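Long-range contacts in arginyl-trna synthetase (Thermus thermophilus, PDB 1IQ0), which probably attaches arginine to its cognate tRNA at the expense of ATP, working as a monomeric class I aminoacyl-tRNA synthetase: residues V143-Y148 with R233-V238; V104-H109 with Y342-E347. All coordinates share one frame; numbering follows the deposited sequence.

Contact 1: residues V143-Y148 with R233-V238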
loop_
_atom_site.group_PDB
_atom_site.type_symbol
_atom_site.label_atom_id
_atom_site.label_comp_id
_atom_site.label_asym_id
_atom_site.label_seq_id
_atom_site.Cartn_x
_atom_site.Cartn_y
_atom_site.Cartn_z
ATOM N N VAL A 143 5.468 -5.985 10.176
ATOM C CA VAL A 143 5.639 -4.721 9.470
ATOM C C VAL A 143 5.908 -3.487 10.318
ATOM O O VAL A 143 5.335 -3.315 11.392
ATOM C CB VAL A 143 4.378 -4.440 8.600
ATOM C CG1 VAL A 143 4.505 -3.108 7.872
ATOM C CG2 VAL A 143 4.178 -5.581 7.614
ATOM N N LEU A 144 6.784 -2.626 9.810
ATOM C CA LEU A 144 7.113 -1.371 10.472
ATOM C C LEU A 144 7.083 -0.283 9.410
ATOM O O LEU A 144 7.616 -0.461 8.312
ATOM C CB LEU A 144 8.499 -1.433 11.117
ATOM C CG LEU A 144 8.645 -2.300 12.368
ATOM C CD1 LEU A 144 10.095 -2.226 12.851
ATOM C CD2 LEU A 144 7.688 -1.826 13.466
ATOM N N VAL A 145 6.440 0.833 9.731
ATOM C CA VAL A 145 6.326 1.952 8.805
ATOM C C VAL A 145 7.254 3.092 9.234
ATOM O O VAL A 145 7.190 3.582 10.362
ATOM C CB VAL A 145 4.861 2.452 8.742
ATOM C CG1 VAL A 145 4.771 3.757 7.952
ATOM C CG2 VAL A 145 3.989 1.388 8.087
ATOM N N LEU A 146 8.119 3.506 8.320
ATOM C CA LEU A 146 9.065 4.573 8.603
ATOM C C LEU A 146 8.767 5.807 7.766
ATOM O O LEU A 146 8.433 5.694 6.588
ATOM C CB LEU A 146 10.490 4.085 8.312
ATOM C CG LEU A 146 11.677 5.040 8.505
ATOM C CD1 LEU A 146 12.950 4.223 8.627
ATOM C CD2 LEU A 146 11.782 6.021 7.330
ATOM N N ASN A 147 8.879 6.978 8.387
ATOM C CA ASN A 147 8.668 8.246 7.695
ATOM C C ASN A 147 9.989 9.024 7.808
ATOM O O ASN A 147 10.410 9.383 8.907
ATOM C CB ASN A 147 7.515 9.018 8.348
ATOM C CG ASN A 147 7.129 10.276 7.574
ATOM O OD1 ASN A 147 6.123 10.923 7.882
ATOM N ND2 ASN A 147 7.925 10.627 6.572
ATOM N N TYR A 148 10.649 9.250 6.672
ATOM C CA TYR A 148 11.935 9.951 6.631
ATOM C C TYR A 148 11.739 11.459 6.608
ATOM O O TYR A 148 11.041 11.979 5.746
ATOM C CB TYR A 148 12.732 9.514 5.395
ATOM C CG TYR A 148 13.925 10.394 5.073
ATOM C CD1 TYR A 148 15.019 10.467 5.939
ATOM C CD2 TYR A 148 13.947 11.171 3.912
ATOM C CE1 TYR A 148 16.109 11.295 5.661
ATOM C CE2 TYR A 148 15.030 12.001 3.619
ATOM C CZ TYR A 148 16.109 12.057 4.501
ATOM O OH TYR A 148 17.188 12.856 4.213
ATOM N N ARG A 233 -0.730 5.194 9.179
ATOM C CA ARG A 233 -0.094 4.823 10.447
ATOM C C ARG A 233 1.434 4.868 10.341
ATOM O O ARG A 233 1.992 4.562 9.295
ATOM C CB ARG A 233 -0.522 3.411 10.869
ATOM C CG ARG A 233 -1.957 3.040 10.507
ATOM C CD ARG A 233 -2.365 1.664 11.053
ATOM N NE ARG A 233 -1.333 0.638 10.889
ATOM C CZ ARG A 233 -0.722 0.349 9.743
ATOM N NH1 ARG A 233 -1.031 1.008 8.635
ATOM N NH2 ARG A 233 0.209 -0.599 9.704
ATOM N N TYR A 234 2.108 5.249 11.426
ATOM C CA TYR A 234 3.568 5.310 11.423
ATOM C C TYR A 234 4.166 4.756 12.702
ATOM O O TYR A 234 3.634 4.972 13.792
ATOM C CB TYR A 234 4.070 6.751 11.253
ATOM C CG TYR A 234 3.532 7.464 10.040
ATOM C CD1 TYR A 234 2.317 8.144 10.093
ATOM C CD2 TYR A 234 4.225 7.440 8.826
ATOM C CE1 TYR A 234 1.802 8.786 8.974
ATOM C CE2 TYR A 234 3.715 8.074 7.695
ATOM C CZ TYR A 234 2.502 8.745 7.780
ATOM O OH TYR A 234 1.977 9.354 6.670
ATOM N N ASP A 235 5.283 4.049 12.569
ATOM C CA ASP A 235 5.968 3.504 13.733
ATOM C C ASP A 235 7.228 4.313 14.046
ATOM O O ASP A 235 7.517 4.617 15.204
ATOM C CB ASP A 235 6.372 2.051 13.492
ATOM C CG ASP A 235 5.182 1.144 13.295
ATOM O OD1 ASP A 235 4.951 0.708 12.147
ATOM O OD2 ASP A 235 4.476 0.874 14.293
ATOM N N LEU A 236 7.973 4.666 13.003
ATOM C CA LEU A 236 9.224 5.385 13.189
ATOM C C LEU A 236 9.384 6.647 12.357
ATOM O O LEU A 236 8.860 6.767 11.252
ATOM C CB LEU A 236 10.397 4.467 12.852
ATOM C CG LEU A 236 10.498 3.100 13.525
ATOM C CD1 LEU A 236 11.349 2.175 12.659
ATOM C CD2 LEU A 236 11.088 3.255 14.923
ATOM N N LEU A 237 10.145 7.575 12.909
ATOM C CA LEU A 237 10.483 8.818 12.243
ATOM C C LEU A 237 12.003 8.801 12.257
ATOM O O LEU A 237 12.599 8.483 13.275
ATOM C CB LEU A 237 9.994 10.017 13.052
ATOM C CG LEU A 237 8.833 10.881 12.552
ATOM C CD1 LEU A 237 7.662 10.043 12.108
ATOM C CD2 LEU A 237 8.439 11.834 13.673
ATOM N N VAL A 238 12.628 9.093 11.126
ATOM C CA VAL A 238 14.075 9.168 11.072
ATOM C C VAL A 238 14.433 10.516 10.464
ATOM O O VAL A 238 14.031 10.829 9.342
ATOM C CB VAL A 238 14.700 8.037 10.224
ATOM C CG1 VAL A 238 16.173 8.319 10.014
ATOM C CG2 VAL A 238 14.549 6.700 10.949
#
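Asp235 and Val145 grip each other twice. The N-H of Val145 points at Asp235 OD1, 2.8 Å from the nitrogen and nearly straight (165°), and OD1 receives it on its anti lone pair. In return, Val145 O takes both Asp235 N and Leu236 N, each at 3.0 Å. With CG turned beside its own backbone N (chi1 -63°), the aspartate reaches back to stand in for the main-chain carbonyl that a regular parallel ladder would offer. Replaced by alanine, Asp235 would lose the carboxylate that receives Val145 N, a loss likely to leave that N-H without its mate while the two backbone bonds to Val145 O stay. Beyond this point ordinary parallel rungs take over, from Asn147 N to Leu236 O at 2.9 Å and from Val238 N to Asn147 O at 3.2 Å.

Outward from the ladder, Val145 CG1 lies 3.8 Å from CD2 of the Tyr234 ring, and Asn147 CB meets the same ring carbon at 3.7 Å. Leu146 CD1 and Val238 CG2 touch at 3.8 Å on the opposite face of the sheet. That face packs on Phe308 and Trp311 of helix 301-312, whereas Val145 and Tyr234 lie against Ala133 and Ile126 of helix 120-138. Strand 104-108 flanks strand 141-149 within the Rossmann-type core, and strand 333-335 extends the sheet beyond 236-239.

Contact 2: residues V104-H109 with Y342-E347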
loop_
_atom_site.group_PDB
_atom_site.type_symbol
_atom_site.label_atom_id
_atom_site.label_comp_id
_atom_site.label_asym_id
_atom_site.label_seq_id
_atom_site.Cartn_x
_atom_site.Cartn_y
_atom_site.Cartn_z
ATOM N N VAL A 104 11.265 -8.527 9.905
ATOM C CA VAL A 104 10.746 -7.205 9.615
ATOM C C VAL A 104 10.719 -6.821 8.138
ATOM O O VAL A 104 11.670 -7.050 7.398
ATOM C CB VAL A 104 11.546 -6.120 10.377
ATOM C CG1 VAL A 104 11.136 -4.723 9.899
ATOM C CG2 VAL A 104 11.304 -6.251 11.882
ATOM N N VAL A 105 9.589 -6.256 7.724
ATOM C CA VAL A 105 9.413 -5.744 6.374
ATOM C C VAL A 105 9.249 -4.254 6.677
ATOM O O VAL A 105 8.271 -3.843 7.286
ATOM C CB VAL A 105 8.134 -6.286 5.697
ATOM C CG1 VAL A 105 7.915 -5.565 4.381
ATOM C CG2 VAL A 105 8.273 -7.789 5.438
ATOM N N LEU A 106 10.231 -3.455 6.288
ATOM C CA LEU A 106 10.197 -2.025 6.569
ATOM C C LEU A 106 9.639 -1.233 5.400
ATOM O O LEU A 106 10.228 -1.194 4.317
ATOM C CB LEU A 106 11.604 -1.535 6.902
ATOM C CG LEU A 106 11.745 -0.110 7.432
ATOM C CD1 LEU A 106 10.971 0.036 8.745
ATOM C CD2 LEU A 106 13.218 0.190 7.653
ATOM N N VAL A 107 8.493 -0.604 5.624
ATOM C CA VAL A 107 7.858 0.191 4.589
ATOM C C VAL A 107 8.093 1.676 4.821
ATOM O O VAL A 107 7.764 2.203 5.881
ATOM C CB VAL A 107 6.330 -0.057 4.552
ATOM C CG1 VAL A 107 5.691 0.771 3.442
ATOM C CG2 VAL A 107 6.055 -1.542 4.342
ATOM N N GLU A 108 8.682 2.349 3.837
ATOM C CA GLU A 108 8.889 3.788 3.958
ATOM C C GLU A 108 7.965 4.504 2.986
ATOM O O GLU A 108 7.947 4.207 1.792
ATOM C CB GLU A 108 10.335 4.200 3.641
ATOM C CG GLU A 108 10.486 5.737 3.638
ATOM C CD GLU A 108 11.854 6.229 3.171
ATOM O OE1 GLU A 108 11.893 7.233 2.436
ATOM O OE2 GLU A 108 12.884 5.631 3.543
ATOM N N HIS A 109 7.185 5.438 3.503
ATOM C CA HIS A 109 6.291 6.207 2.656
ATOM C C HIS A 109 6.065 7.583 3.264
ATOM O O HIS A 109 6.487 7.834 4.399
ATOM C CB HIS A 109 4.976 5.444 2.414
ATOM C CG HIS A 109 4.113 5.274 3.626
ATOM N ND1 HIS A 109 3.487 6.333 4.247
ATOM C CD2 HIS A 109 3.673 4.156 4.256
ATOM C CE1 HIS A 109 2.694 5.876 5.200
ATOM N NE2 HIS A 109 2.787 4.559 5.227
ATOM N N TYR A 342 19.004 1.544 17.931
ATOM C CA TYR A 342 18.147 0.569 17.271
ATOM C C TYR A 342 18.237 0.528 15.752
ATOM O O TYR A 342 18.383 1.555 15.095
ATOM C CB TYR A 342 16.693 0.846 17.666
ATOM C CG TYR A 342 15.656 0.073 16.877
ATOM C CD1 TYR A 342 15.239 -1.190 17.288
ATOM C CD2 TYR A 342 15.080 0.615 15.725
ATOM C CE1 TYR A 342 14.270 -1.901 16.573
ATOM C CE2 TYR A 342 14.112 -0.087 14.999
ATOM C CZ TYR A 342 13.711 -1.344 15.431
ATOM O OH TYR A 342 12.746 -2.041 14.733
ATOM N N THR A 343 18.135 -0.686 15.223
ATOM C CA THR A 343 18.124 -0.960 13.794
ATOM C C THR A 343 16.972 -1.944 13.602
ATOM O O THR A 343 16.840 -2.899 14.370
ATOM C CB THR A 343 19.397 -1.662 13.322
ATOM O OG1 THR A 343 20.520 -0.788 13.464
ATOM C CG2 THR A 343 19.254 -2.052 11.891
ATOM N N PRO A 344 16.135 -1.738 12.570
ATOM C CA PRO A 344 14.998 -2.632 12.312
ATOM C C PRO A 344 15.424 -4.025 11.852
ATOM O O PRO A 344 14.651 -4.980 11.954
ATOM C CB PRO A 344 14.216 -1.909 11.209
ATOM C CG PRO A 344 14.743 -0.506 11.218
ATOM C CD PRO A 344 16.186 -0.657 11.573
ATOM N N LYS A 345 16.647 -4.140 11.341
ATOM C CA LYS A 345 17.141 -5.425 10.836
ATOM C C LYS A 345 16.139 -5.976 9.817
ATOM O O LYS A 345 15.787 -7.153 9.848
ATOM C CB LYS A 345 17.306 -6.435 11.979
ATOM C CG LYS A 345 18.335 -6.060 13.035
ATOM C CD LYS A 345 18.490 -7.190 14.048
ATOM C CE LYS A 345 19.533 -6.878 15.110
ATOM N NZ LYS A 345 19.136 -5.740 15.982
ATOM N N ALA A 346 15.686 -5.120 8.910
ATOM C CA ALA A 346 14.701 -5.518 7.914
ATOM C C ALA A 346 15.171 -6.602 6.961
ATOM O O ALA A 346 16.279 -6.540 6.433
ATOM C CB ALA A 346 14.248 -4.301 7.116
ATOM N N GLU A 347 14.307 -7.589 6.744
ATOM C CA GLU A 347 14.579 -8.694 5.820
ATOM C C GLU A 347 14.216 -8.183 4.436
ATOM O O GLU A 347 14.735 -8.654 3.428
ATOM C CB GLU A 347 13.685 -9.896 6.137
ATOM C CG GLU A 347 13.767 -10.385 7.564
ATOM C CD GLU A 347 14.901 -11.359 7.786
ATOM O OE1 GLU A 347 16.058 -11.012 7.472
ATOM O OE2 GLU A 347 14.629 -12.474 8.278
HETATM O O HOH W 1 14.088 -8.661 10.992
#
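Leu106 and Val104 meet the Pro344-Glu347 loop along one flank of strand 104-108, and Leu106 illustrates how a single side chain can span such a seam. Its CB rests 3.8 Å from Ala346 CB, methylene against methyl. CG follows anti to the backbone N (chi1 -171°), carrying the branch toward Pro344. There the two methyls part: CD2 comes obliquely against the proline ring, 3.9 Å from Pro344 CG, while CD1 turns to the neighbouring strand and packs at the carbonyl of Leu144. The leucine thus fills the corner between the loop and the sheet.

Two residues earlier, Val104 presents its CG2 to the carbonyl of Pro344, 3.6 Å from Pro344 O, and its CG1 stands 4.2 Å from Ala346 CB. The backbones join directly here. Glu347 N donates to Val104 O at 2.8 Å, in the carbonyl plane, and Ala346 CA adds a CA-H...O contact to the same oxygen. A water accepts from Val104 N at 3.0 Å and also approaches Lys345 O, though that second leg is doubtfully short. Glu347 lays its aliphatic part beside Val104, with CG 3.9 Å from Val104 N, before the bend at chi2 (-86°) leads its carboxylate away.

Leu106 next pairs through its backbone with Glu348 and Ile350, so the loop leads straight into strand 348-354. Pro344 also packs on Trp311 of helix 301-312. Joining the first strand of one half of a parallel sheet to the first strand of the other is characteristic of the Rossmann fold of class I synthetases, and strand 104-108 leads toward the predicted 'HIGH' region, residues 112-122.

Contact 1 and contact 2 have centres about 9 Å apart and share one sheet, in which strands 141-149 and 104-108 are direct neighbours. Probable hydrogen bonds tie them, Leu146 N to Val107 O and Leu144 O to Val107 N, both 2.8 Å. Along the chain the order is 104-109, 143-148, 233-238, 342-347, so contact 2 brings together the outer pair and contact 1 the inner pair. Across the sheet, strands 236-239, 141-149, 104-108 and 348-354 follow in sequence. Residues more than 230 positions apart are thereby assembled into a continuous parallel core, with the largely helical chain between 148 and 233 leaving and rejoining it at contact 1.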